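PDB 4O5H: phenylacetaldehyde dehydrogenase from Burkholderia cenocepacia, which probably catalyses the NAD+-dependent oxidation of phenylacetaldehyde to phenylacetate, as a member of the aldehyde dehydrogenase family. Local coordinates for residues A[301-304]-A[305-309]; A[465-468]-A[469-473]. All coordinates share one frame; numbering follows the deposited sequence.

Contact 1 (A[301-304]-A[305-309])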
# COMPACT_ATOMS: atom_id res chain seq x y z
N ALA A 301 -14.90 33.95 5.33
CA ALA A 301 -13.82 33.20 5.97
C ALA A 301 -14.29 32.64 7.30
O ALA A 301 -14.05 31.46 7.61
CB ALA A 301 -12.59 34.05 6.15
N ALA A 302 -15.02 33.45 8.07
CA ALA A 302 -15.47 33.00 9.37
C ALA A 302 -16.47 31.85 9.22
O ALA A 302 -16.44 30.90 9.98
CB ALA A 302 -16.09 34.13 10.16
N GLN A 303 -17.37 31.96 8.26
CA GLN A 303 -18.34 30.91 8.04
C GLN A 303 -17.61 29.64 7.60
O GLN A 303 -17.96 28.56 8.02
CB GLN A 303 -19.38 31.35 7.00
CG GLN A 303 -20.57 30.44 6.89
CD GLN A 303 -21.42 30.46 8.15
OE1 GLN A 303 -21.88 31.52 8.57
NE2 GLN A 303 -21.56 29.32 8.79
N GLY A 304 -16.58 29.79 6.79
CA GLY A 304 -15.75 28.69 6.33
C GLY A 304 -14.98 27.99 7.43
O GLY A 304 -14.99 26.76 7.50
N VAL A 305 -14.40 28.75 8.32
CA VAL A 305 -13.68 28.22 9.48
C VAL A 305 -14.65 27.50 10.42
O VAL A 305 -14.39 26.38 10.84
CB VAL A 305 -12.97 29.36 10.26
CG1 VAL A 305 -12.48 28.91 11.63
CG2 VAL A 305 -11.80 29.92 9.45
N ALA A 306 -15.80 28.13 10.72
CA ALA A 306 -16.81 27.49 11.57
C ALA A 306 -17.31 26.15 10.98
O ALA A 306 -17.38 25.13 11.67
CB ALA A 306 -17.97 28.44 11.83
N ASN A 307 -17.65 26.16 9.70
CA ASN A 307 -18.11 24.95 9.04
C ASN A 307 -17.06 23.85 9.01
O ASN A 307 -17.39 22.65 9.21
CB ASN A 307 -18.60 25.25 7.62
CG ASN A 307 -19.86 26.12 7.60
OD1 ASN A 307 -20.50 26.40 8.65
ND2 ASN A 307 -20.25 26.56 6.38
N ALA A 308 -15.81 24.23 8.78
CA ALA A 308 -14.72 23.29 8.68
C ALA A 308 -14.53 22.46 9.96
O ALA A 308 -14.15 21.27 9.89
CB ALA A 308 -13.44 24.00 8.33
N ILE A 309 -14.84 23.05 11.11
CA ILE A 309 -14.72 22.34 12.38
C ILE A 309 -16.04 21.74 12.86
O ILE A 309 -16.05 20.68 13.38
CB ILE A 309 -14.01 23.18 13.46
CG1 ILE A 309 -13.82 22.39 14.77
CG2 ILE A 309 -14.75 24.48 13.75
CD1 ILE A 309 -13.15 21.04 14.61

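Contact 2 (A[465-468]-A[469-473])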
# COMPACT_ATOMS: atom_id res chain seq x y z
N THR A 465 -5.32 15.86 0.78
CA THR A 465 -6.27 16.73 0.09
C THR A 465 -6.06 18.17 0.59
O THR A 465 -5.95 18.41 1.80
CB THR A 465 -7.74 16.35 0.34
OG1 THR A 465 -7.99 15.00 -0.12
CG2 THR A 465 -8.69 17.32 -0.38
N VAL A 466 -5.89 19.11 -0.34
CA VAL A 466 -5.86 20.51 -0.01
C VAL A 466 -7.06 21.22 -0.69
O VAL A 466 -7.17 21.23 -1.94
CB VAL A 466 -4.58 21.17 -0.51
CG1 VAL A 466 -4.55 22.63 -0.15
CG2 VAL A 466 -3.34 20.46 0.08
N TRP A 467 -7.97 21.74 0.12
CA TRP A 467 -9.13 22.46 -0.36
C TRP A 467 -8.80 23.93 -0.42
O TRP A 467 -8.00 24.43 0.36
CB TRP A 467 -10.33 22.25 0.60
CG TRP A 467 -10.93 20.88 0.61
CD1 TRP A 467 -11.77 20.34 -0.33
CD2 TRP A 467 -10.72 19.86 1.59
NE1 TRP A 467 -12.11 19.05 0.03
CE2 TRP A 467 -11.48 18.74 1.21
CE3 TRP A 467 -9.98 19.79 2.76
CZ2 TRP A 467 -11.53 17.58 1.96
CZ3 TRP A 467 -10.01 18.62 3.49
CH2 TRP A 467 -10.76 17.53 3.09
N VAL A 468 -9.43 24.64 -1.33
CA VAL A 468 -9.35 26.11 -1.37
C VAL A 468 -10.77 26.68 -1.30
O VAL A 468 -11.64 26.35 -2.13
CB VAL A 468 -8.64 26.61 -2.62
CG1 VAL A 468 -8.54 28.13 -2.63
CG2 VAL A 468 -7.28 25.98 -2.71
N ASN A 469 -11.02 27.53 -0.31
CA ASN A 469 -12.35 28.13 -0.06
C ASN A 469 -13.45 27.12 0.17
O ASN A 469 -14.62 27.34 -0.13
CB ASN A 469 -12.71 29.10 -1.18
CG ASN A 469 -11.67 30.21 -1.33
OD1 ASN A 469 -11.09 30.65 -0.36
ND2 ASN A 469 -11.42 30.62 -2.54
N CYS A 470 -13.06 25.99 0.73
CA CYS A 470 -14.00 24.96 1.19
C CYS A 470 -13.21 24.03 2.12
O CYS A 470 -12.01 24.26 2.35
CB CYS A 470 -14.61 24.23 -0.01
SG CYS A 470 -13.45 23.49 -1.17
N HIS A 471 -13.87 23.02 2.69
CA HIS A 471 -13.20 22.07 3.56
C HIS A 471 -14.08 20.84 3.74
O HIS A 471 -15.31 20.97 3.80
CB HIS A 471 -12.89 22.67 4.93
CG HIS A 471 -11.79 21.97 5.68
ND1 HIS A 471 -10.53 22.49 5.80
CD2 HIS A 471 -11.79 20.81 6.37
CE1 HIS A 471 -9.77 21.65 6.49
NE2 HIS A 471 -10.52 20.62 6.85
N SER A 472 -13.44 19.67 3.81
CA SER A 472 -14.13 18.38 3.90
C SER A 472 -15.26 18.26 2.88
O SER A 472 -16.34 17.76 3.21
CB SER A 472 -14.69 18.13 5.31
OG SER A 472 -13.69 18.17 6.29
N LEU A 473 -15.01 18.68 1.65
CA LEU A 473 -15.93 18.55 0.57
C LEU A 473 -15.52 17.32 -0.29
O LEU A 473 -14.34 17.17 -0.61
CB LEU A 473 -15.85 19.87 -0.19
CG LEU A 473 -17.07 20.26 -0.99
CD1 LEU A 473 -18.19 20.45 0.02
CD2 LEU A 473 -16.80 21.52 -1.79

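Contact 1 (A[301-304]-A[305-309])
Gln303 and Asn307, one helical turn apart, join their side-chain amides on the outer side of helix 298-310. Gln303 NE2 donates to Asn307 OD1 over 3.1 Å. The acceptor lies nearly in the Gln303 amide plane, whereas the donor stands 36° out of the Asn307 carbonyl plane, off the lone pairs of OD1, and the bond is moderately bent, with an N-H...O angle of 150°. Gln303 reaches this position with CG anti to the backbone N and the chain bent about the CB-CG bond (chi2 67°), which turns the amide along the helix towards the next turn. Two neutral amides suit a surface that is at least partly open to solvent.

The remaining side chains are small or aliphatic, and all are buried. Backbone bonds hold the turn together, among them Val305 N to Ala301 O at 2.8 Å and Ala308 N to Gly304 O at 3.0 Å. Val305 CG2, beside its own backbone N, comes within 3.3 Å of Ala301 O. Gly304 adds no side chain, and single methyls on the alanines let the helix lie close to its neighbours.

Ala302 packs on Arg336 and Val337 of helix 330-343, and Ala306 and Gln303 on Ile340, while Ala301 and Val305 rest on strand 288-292. Val305 and Ile309 also reach Leu420 of strand 419-425.

Contact 2 (A[465-468]-A[469-473])
With CG of Trp467 anti to its own carbonyl carbon (chi1 -70°) and the ring turned across the chain, one indole face lies against the backbone of His471 and Ser472. SG of Cys470 sits between its backbone N and carbonyl carbon (chi1 55°), which brings it to 3.7 Å from Trp467 CD1 in an oblique sulfur-aromatic contact. His471 CA makes a CH-pi contact with the five-membered ring, and Ser472 CA is 3.3 Å from Trp467 CZ2. Thr465 CG2 covers the opposite face. The His471 ring meets the six-membered ring obliquely, their planes 36° apart.

At the indole edge, Trp467 NE1 donates to Leu473 O over 3.0 Å, on a lone pair in the carbonyl plane, which, with packing on both faces, helps to fix the ring's rotation and satisfies its N-H. A broad, flat residue with a single N-H therefore suits this place. His471 NE2 and ND1 hydrogen-bond to Thr318 O and Ser445 OG, and Ser472 OG to Thr318 OG1.

Asn469, with positive phi, turns the chain out of edge strand 465-468 of the seven-stranded mixed sheet. That strand pairs in parallel with one of the second subunit, so the sheet runs on across the interface, consistent with the dimers of the aldehyde dehydrogenase family.

In the fold
Both contacts are local, so neither closes a long loop, and they follow one another in series without nesting or crossing. Coming from the N terminus, the chain first meets contact 1, in the helix of the beta-alpha-beta unit that links strands 288-292 and 320-326. Much later, after strand 443-447, it lays down strand 465-468 at one end of the same seven-stranded sheet and turns back through contact 2. The two meet in space, their centres about 11 Å apart, where Ala308 CB packs on His471 CB at 3.7 Å. This packing sets helix 298-310 against the loop after strand 465-468, whose strand continues the sheet into the second subunit.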